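Local coordinates for protein carbon monoxide oxidation system transcription regulator CooA-1 (Carboxydothermus hydrogenoformans, PDB 2HKX) that binds heme and carbon monoxide and probably acts as a DNA-binding, CO-sensing transcription regulator of the CRP family, at residues 36-41 with 84-89; 48-53 with 71-76. The protein carries 2 engineered substitutions. All coordinates share one frame; numbering follows the deposited sequence.

Contact 1 of 2, residues 36-41 with 84-89; sequences KAILYT and RAFIQA. With HEM (protoporphyrin IX containing Fe), chain C.
The carbonyl oxygen of Ile87 is gripped by two backbone amides at once: Leu39 N lies 2.7 Å from Ile87 O, and Tyr40 N lies 3.3 Å from the same Ile87 O. The two bonds differ in geometry, the Tyr40 amide sitting in the carbonyl plane on a lone pair with a straight N-H (166°), the Leu39 bond more bent (131°). Two consecutive residues facing one partner make a classic beta bulge between antiparallel strands 38-40 and 86-89. Ile87 N answers Tyr40 O (3.0 Å) within the bulge, and toward the Lys36 end Ala89 N reaches Ala37 O at 2.8 Å. On the buried face, CG1 of Ile87 stands anti to the carbonyl carbon (chi1 -53°), which carries CD1 across to Tyr40 CB at 4.1 Å; Leu39 CD1 rests on the methyl of Ala89. The Thr41 and Phe86 side chains lie side by side, Thr41 OG1 3.6 Å from Phe86 CE2. One water donates to both Thr41 O and Ala85 O. Arg84 holds one heme propionate twice, through its backbone N to O2A (2.7 Å) and weakly through NH2 to O1A (2.6 Å). With an alanine here, the propionate would probably lose its guanidinium partner and be held by the backbone amide alone among the Arg84 contacts. Backbone bonds thus fix the strand pair through the bulge, while Arg84, just before strand 86-89, probably offsets the propionate's negative charge; its NH1 also bonds weakly to Thr130 OG1 of the second subunit.

Contact 2 of 2, residues 48-53 with 71-76; sequences LVFLVK and AILEAG
Val52 O and Gly76 N make the one hydrogen bond between 48-53 and 71-76, 2.9 Å long and nearly straight at 169°. The same oxygen receives a CA-H...O contact from Ala75 CA at 3.4 Å. Gly76 has a positive phi, at which a side chain would collide with Ala75 O. Carbon-to-carbonyl packing surrounds this bond: Val52 CB lies 3.5 Å from Glu74 O, and Ala75 CB is 3.5 Å from Lys53 O. Apolar contacts are made by Leu73. Its CB meets Val52 CG2 at 3.9 Å, and its CD1 comes within 4.1 Å of Phe50 CZ; in both pairs the side chains cross at about a right angle. Phe50 has CG between its backbone N and carbonyl carbon (chi1 72°), a setting that swings the far end of the ring over to Leu73. Charges stay at the periphery, where Glu74 pairs with Arg56 and Lys53 with Glu30. The axes of the segments 48-52 and 71-74 run 72° apart and approach no closer than 7.4 Å, so this is packing between two sheets of the beta-roll, meeting next to the corner the chain turns at Lys53. Strand 78-80 flanks Phe50 and Leu73 through Phe79, strand 93-99 borders Phe50 through Ile95 and Tyr97, and strand 56-63 backs Leu73 through Val57 and Val59.

In the fold
Both contacts belong to the cyclic-nucleotide-binding-type domain, their centres about 12 Å apart. Along the chain the order is 36-41, 48-53, 71-76, 84-89, so contact 2 is nested inside the loop that contact 1 closes. Contact 1 pairs neighbouring strands of one four-stranded antiparallel sheet, with 38-40 at its edge; contact 2 joins the opposite outer strand of that sheet, 66-74, to strand 48-54 of the other sheet. They meet in the interior: Ile87 CD1 packs on Phe50 CE2 at 3.9 Å, and the Tyr40 and Phe50 rings meet with their planes at about 35°. One shared apolar core therefore links the two sheets beside the heme pocket, to which His82 supplies an axial ligand.

Contact 1 of 2, residues 36-41 with 84-89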
loop_
_atom_site.group_PDB
_atom_site.type_symbol
_atom_site.label_atom_id
_atom_site.label_comp_id
_atom_site.label_asym_id
_atom_site.label_seq_id
_atom_site.Cartn_x
_atom_site.Cartn_y
_atom_site.Cartn_z
ATOM N N LYS A 36 -20.606 -9.774 4.344
ATOM C CA LYS A 36 -20.291 -9.663 5.777
ATOM C C LYS A 36 -19.520 -10.862 6.360
ATOM O O LYS A 36 -19.095 -10.829 7.512
ATOM C CB LYS A 36 -21.529 -9.290 6.608
ATOM C CG LYS A 36 -22.043 -7.870 6.337
ATOM C CD LYS A 36 -21.131 -6.809 6.998
ATOM C CE LYS A 36 -21.357 -5.395 6.454
ATOM N NZ LYS A 36 -20.357 -5.008 5.388
ATOM N N ALA A 37 -19.308 -11.899 5.554
ATOM C CA ALA A 37 -18.505 -13.038 5.985
ATOM C C ALA A 37 -17.024 -12.668 6.098
ATOM O O ALA A 37 -16.473 -11.977 5.239
ATOM C CB ALA A 37 -18.689 -14.220 5.061
ATOM N N ILE A 38 -16.405 -13.122 7.176
ATOM C CA ILE A 38 -14.987 -12.962 7.378
ATOM C C ILE A 38 -14.239 -14.021 6.560
ATOM O O ILE A 38 -14.345 -15.210 6.837
ATOM C CB ILE A 38 -14.623 -13.160 8.870
ATOM C CG1 ILE A 38 -15.602 -12.422 9.795
ATOM C CG2 ILE A 38 -13.178 -12.766 9.125
ATOM C CD1 ILE A 38 -15.586 -10.910 9.706
ATOM N N LEU A 39 -13.471 -13.598 5.562
ATOM C CA LEU A 39 -12.643 -14.542 4.789
ATOM C C LEU A 39 -11.491 -15.015 5.643
ATOM O O LEU A 39 -11.231 -16.202 5.729
ATOM C CB LEU A 39 -12.058 -13.885 3.535
ATOM C CG LEU A 39 -12.969 -13.611 2.342
ATOM C CD1 LEU A 39 -14.094 -12.622 2.675
ATOM C CD2 LEU A 39 -12.119 -13.125 1.176
ATOM N N TYR A 40 -10.805 -14.070 6.281
ATOM C CA TYR A 40 -9.618 -14.381 7.069
ATOM C C TYR A 40 -9.509 -13.525 8.307
ATOM O O TYR A 40 -9.967 -12.387 8.354
ATOM C CB TYR A 40 -8.315 -14.299 6.228
ATOM C CG TYR A 40 -8.343 -15.194 5.007
ATOM C CD1 TYR A 40 -8.583 -14.661 3.741
ATOM C CD2 TYR A 40 -8.185 -16.575 5.121
ATOM C CE1 TYR A 40 -8.651 -15.469 2.619
ATOM C CE2 TYR A 40 -8.244 -17.400 3.993
ATOM C CZ TYR A 40 -8.475 -16.828 2.744
ATOM O OH TYR A 40 -8.547 -17.617 1.625
ATOM N N THR A 41 -8.857 -14.122 9.291
ATOM C CA THR A 41 -8.634 -13.581 10.606
ATOM C C THR A 41 -7.122 -13.281 10.701
ATOM O O THR A 41 -6.348 -13.763 9.872
ATOM C CB THR A 41 -9.094 -14.658 11.618
ATOM O OG1 THR A 41 -9.609 -14.046 12.802
ATOM C CG2 THR A 41 -7.977 -15.632 11.961
ATOM N N ARG A 84 -1.784 -9.118 10.127
ATOM C CA ARG A 84 -2.591 -8.907 11.356
ATOM C C ARG A 84 -3.994 -8.377 11.096
ATOM O O ARG A 84 -4.739 -8.029 12.034
ATOM C CB ARG A 84 -1.891 -7.903 12.266
ATOM C CG ARG A 84 -2.143 -6.430 11.876
ATOM C CD ARG A 84 -1.211 -5.496 12.627
ATOM N NE ARG A 84 0.080 -5.570 11.956
ATOM C CZ ARG A 84 1.273 -5.430 12.520
ATOM N NH1 ARG A 84 1.394 -5.195 13.826
ATOM N NH2 ARG A 84 2.334 -5.516 11.747
ATOM N N ALA A 85 -4.380 -8.296 9.842
ATOM C CA ALA A 85 -5.639 -7.656 9.511
ATOM C C ALA A 85 -6.766 -8.648 9.309
ATOM O O ALA A 85 -6.543 -9.791 8.901
ATOM C CB ALA A 85 -5.476 -6.820 8.297
ATOM N N PHE A 86 -7.980 -8.202 9.619
ATOM C CA PHE A 86 -9.168 -8.928 9.249
ATOM C C PHE A 86 -9.483 -8.675 7.790
ATOM O O PHE A 86 -9.095 -7.656 7.237
ATOM C CB PHE A 86 -10.339 -8.524 10.130
ATOM C CG PHE A 86 -10.229 -9.034 11.532
ATOM C CD1 PHE A 86 -9.434 -8.374 12.470
ATOM C CD2 PHE A 86 -10.899 -10.193 11.908
ATOM C CE1 PHE A 86 -9.324 -8.858 13.766
ATOM C CE2 PHE A 86 -10.792 -10.691 13.217
ATOM C CZ PHE A 86 -10.000 -10.027 14.140
ATOM N N ILE A 87 -10.167 -9.632 7.173
ATOM C CA ILE A 87 -10.555 -9.546 5.757
ATOM C C ILE A 87 -12.003 -10.020 5.667
ATOM O O ILE A 87 -12.304 -11.159 5.985
ATOM C CB ILE A 87 -9.613 -10.384 4.824
ATOM C CG1 ILE A 87 -8.142 -9.996 5.057
ATOM C CG2 ILE A 87 -10.014 -10.190 3.348
ATOM C CD1 ILE A 87 -7.122 -10.824 4.353
ATOM N N GLN A 88 -12.887 -9.113 5.251
ATOM C CA GLN A 88 -14.312 -9.337 5.260
ATOM C C GLN A 88 -14.904 -9.045 3.880
ATOM O O GLN A 88 -14.502 -8.089 3.189
ATOM C CB GLN A 88 -14.975 -8.441 6.340
ATOM C CG GLN A 88 -16.509 -8.389 6.346
ATOM C CD GLN A 88 -17.107 -7.577 7.498
ATOM O OE1 GLN A 88 -17.869 -8.112 8.317
ATOM N NE2 GLN A 88 -16.809 -6.282 7.542
ATOM N N ALA A 89 -15.869 -9.874 3.499
ATOM C CA ALA A 89 -16.714 -9.630 2.337
ATOM C C ALA A 89 -17.606 -8.423 2.591
ATOM O O ALA A 89 -18.326 -8.365 3.593
ATOM C CB ALA A 89 -17.565 -10.877 2.020
HETATM C CHA HEM C . 3.767 -9.193 5.406
HETATM C CHB HEM C . 1.058 -7.863 1.629
HETATM C CHC HEM C . 2.544 -11.767 -0.917
HETATM C CHD HEM C . 5.908 -12.526 2.450
HETATM C C1A HEM C . 2.860 -8.480 4.657
HETATM C C2A HEM C . 2.082 -7.330 5.065
HETATM C C3A HEM C . 1.349 -6.958 4.019
HETATM C C4A HEM C . 1.612 -7.869 2.910
HETATM C CMA HEM C . 0.362 -5.770 3.978
HETATM C CAA HEM C . 2.102 -6.665 6.473
HETATM C CBA HEM C . 2.212 -7.750 7.563
HETATM C CGA HEM C . 1.375 -7.540 8.818
HETATM O O1A HEM C . 1.963 -7.264 9.880
HETATM O O2A HEM C . 0.126 -7.668 8.793
HETATM C C1B HEM C . 1.227 -8.797 0.609
HETATM C C2B HEM C . 0.626 -8.733 -0.713
HETATM C C3B HEM C . 1.036 -9.811 -1.410
HETATM C C4B HEM C . 1.913 -10.595 -0.562
HETATM C CMB HEM C . -0.331 -7.618 -1.206
HETATM C CAB HEM C . 0.659 -10.185 -2.861
HETATM C CBB HEM C . 0.735 -9.285 -3.864
HETATM C C1C HEM C . 3.625 -12.311 -0.271
HETATM C C2C HEM C . 4.502 -13.372 -0.752
HETATM C C3C HEM C . 5.437 -13.588 0.176
HETATM C C4C HEM C . 5.178 -12.658 1.282
HETATM C CMC HEM C . 4.395 -14.125 -2.090
HETATM C CAC HEM C . 6.580 -14.633 0.072
HETATM C CBC HEM C . 6.809 -15.519 1.070
HETATM C C1D HEM C . 5.591 -11.728 3.543
HETATM C C2D HEM C . 6.316 -11.834 4.793
HETATM C C3D HEM C . 5.666 -10.815 5.756
HETATM C C4D HEM C . 4.622 -10.175 4.945
HETATM C CMD HEM C . 7.484 -12.813 5.050
HETATM C CAD HEM C . 6.085 -10.535 7.239
HETATM C CBD HEM C . 5.797 -11.683 8.249
HETATM C CGD HEM C . 6.994 -12.484 8.819
HETATM O O1D HEM C . 7.577 -12.144 9.895
HETATM O O2D HEM C . 7.388 -13.521 8.212
HETATM N NA HEM C . 2.521 -8.777 3.360
HETATM N NB HEM C . 1.996 -9.955 0.649
HETATM N NC HEM C . 4.077 -11.892 0.962
HETATM N ND HEM C . 4.593 -10.742 3.647
HETATM FE FE HEM C . 3.219 -10.333 2.146
HETATM O O HOH W 1 -5.919 -11.864 7.311
#

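Contact 2 of 2, residues 48-53 with 71-76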
loop_
_atom_site.group_PDB
_atom_site.type_symbol
_atom_site.label_atom_id
_atom_site.label_comp_id
_atom_site.label_asym_id
_atom_site.label_seq_id
_atom_site.Cartn_x
_atom_site.Cartn_y
_atom_site.Cartn_z
ATOM N N LEU A 48 -1.666 -18.004 2.654
ATOM C CA LEU A 48 -2.120 -18.075 1.275
ATOM C C LEU A 48 -1.904 -16.751 0.556
ATOM O O LEU A 48 -1.785 -15.699 1.191
ATOM C CB LEU A 48 -3.627 -18.406 1.248
ATOM C CG LEU A 48 -4.167 -19.563 2.107
ATOM C CD1 LEU A 48 -5.687 -19.709 1.974
ATOM C CD2 LEU A 48 -3.475 -20.882 1.753
ATOM N N VAL A 49 -1.865 -16.814 -0.771
ATOM C CA VAL A 49 -2.076 -15.638 -1.607
ATOM C C VAL A 49 -3.420 -15.797 -2.324
ATOM O O VAL A 49 -3.764 -16.885 -2.784
ATOM C CB VAL A 49 -0.932 -15.419 -2.614
ATOM C CG1 VAL A 49 -1.262 -14.282 -3.578
ATOM C CG2 VAL A 49 0.366 -15.127 -1.880
ATOM N N PHE A 50 -4.195 -14.719 -2.388
ATOM C CA PHE A 50 -5.493 -14.798 -3.018
ATOM C C PHE A 50 -5.765 -13.585 -3.893
ATOM O O PHE A 50 -5.252 -12.481 -3.646
ATOM C CB PHE A 50 -6.608 -14.995 -1.965
ATOM C CG PHE A 50 -6.892 -13.761 -1.113
ATOM C CD1 PHE A 50 -7.842 -12.831 -1.511
ATOM C CD2 PHE A 50 -6.212 -13.554 0.093
ATOM C CE1 PHE A 50 -8.110 -11.681 -0.714
ATOM C CE2 PHE A 50 -6.462 -12.426 0.903
ATOM C CZ PHE A 50 -7.410 -11.482 0.503
ATOM N N LEU A 51 -6.569 -13.793 -4.927
ATOM C CA LEU A 51 -7.119 -12.646 -5.645
ATOM C C LEU A 51 -8.626 -12.685 -5.725
ATOM O O LEU A 51 -9.212 -13.751 -5.799
ATOM C CB LEU A 51 -6.497 -12.449 -7.034
ATOM C CG LEU A 51 -6.590 -13.485 -8.121
ATOM C CD1 LEU A 51 -6.785 -12.739 -9.408
ATOM C CD2 LEU A 51 -5.300 -14.265 -8.139
ATOM N N VAL A 52 -9.226 -11.498 -5.665
ATOM C CA VAL A 52 -10.660 -11.319 -5.801
ATOM C C VAL A 52 -11.024 -11.543 -7.266
ATOM O O VAL A 52 -10.531 -10.845 -8.165
ATOM C CB VAL A 52 -11.095 -9.909 -5.282
ATOM C CG1 VAL A 52 -12.600 -9.846 -5.040
ATOM C CG2 VAL A 52 -10.369 -9.608 -3.999
ATOM N N LYS A 53 -11.833 -12.573 -7.503
ATOM C CA LYS A 53 -12.329 -12.883 -8.842
ATOM C C LYS A 53 -13.547 -11.997 -9.096
ATOM O O LYS A 53 -13.699 -11.402 -10.167
ATOM C CB LYS A 53 -12.672 -14.374 -8.959
ATOM C CG LYS A 53 -13.274 -14.808 -10.298
ATOM C CD LYS A 53 -13.470 -16.310 -10.354
ATOM C CE LYS A 53 -14.262 -16.743 -11.593
ATOM N NZ LYS A 53 -14.562 -18.207 -11.547
ATOM N N ALA A 71 -7.818 -0.887 3.422
ATOM C CA ALA A 71 -7.998 -0.971 1.985
ATOM C C ALA A 71 -9.301 -1.682 1.633
ATOM O O ALA A 71 -9.843 -2.428 2.440
ATOM C CB ALA A 71 -6.810 -1.684 1.338
ATOM N N ILE A 72 -9.797 -1.395 0.435
ATOM C CA ILE A 72 -10.863 -2.168 -0.193
ATOM C C ILE A 72 -10.255 -2.868 -1.412
ATOM O O ILE A 72 -9.565 -2.241 -2.208
ATOM C CB ILE A 72 -12.047 -1.283 -0.631
ATOM C CG1 ILE A 72 -12.647 -0.513 0.563
ATOM C CG2 ILE A 72 -13.123 -2.113 -1.297
ATOM C CD1 ILE A 72 -12.786 -1.368 1.832
ATOM N N LEU A 73 -10.475 -4.183 -1.522
ATOM C CA LEU A 73 -9.948 -4.958 -2.653
ATOM C C LEU A 73 -11.093 -5.228 -3.599
ATOM O O LEU A 73 -12.167 -5.654 -3.168
ATOM C CB LEU A 73 -9.301 -6.267 -2.206
ATOM C CG LEU A 73 -8.218 -6.140 -1.124
ATOM C CD1 LEU A 73 -7.725 -7.539 -0.710
ATOM C CD2 LEU A 73 -7.081 -5.252 -1.587
ATOM N N GLU A 74 -10.851 -4.931 -4.875
ATOM C CA GLU A 74 -11.809 -5.140 -5.958
ATOM C C GLU A 74 -11.374 -6.317 -6.838
ATOM O O GLU A 74 -10.281 -6.851 -6.672
ATOM C CB GLU A 74 -11.888 -3.865 -6.799
ATOM C CG GLU A 74 -12.274 -2.610 -6.040
ATOM C CD GLU A 74 -13.778 -2.482 -5.814
ATOM O OE1 GLU A 74 -14.548 -3.287 -6.390
ATOM O OE2 GLU A 74 -14.202 -1.581 -5.060
ATOM N N ALA A 75 -12.218 -6.717 -7.786
ATOM C CA ALA A 75 -11.867 -7.780 -8.735
ATOM C C ALA A 75 -10.555 -7.463 -9.472
ATOM O O ALA A 75 -10.391 -6.378 -10.038
ATOM C CB ALA A 75 -13.000 -7.997 -9.734
ATOM N N GLY A 76 -9.627 -8.413 -9.464
ATOM C CA GLY A 76 -8.286 -8.185 -10.007
ATOM C C GLY A 76 -7.220 -8.021 -8.932
ATOM O O GLY A 76 -6.083 -8.431 -9.121
#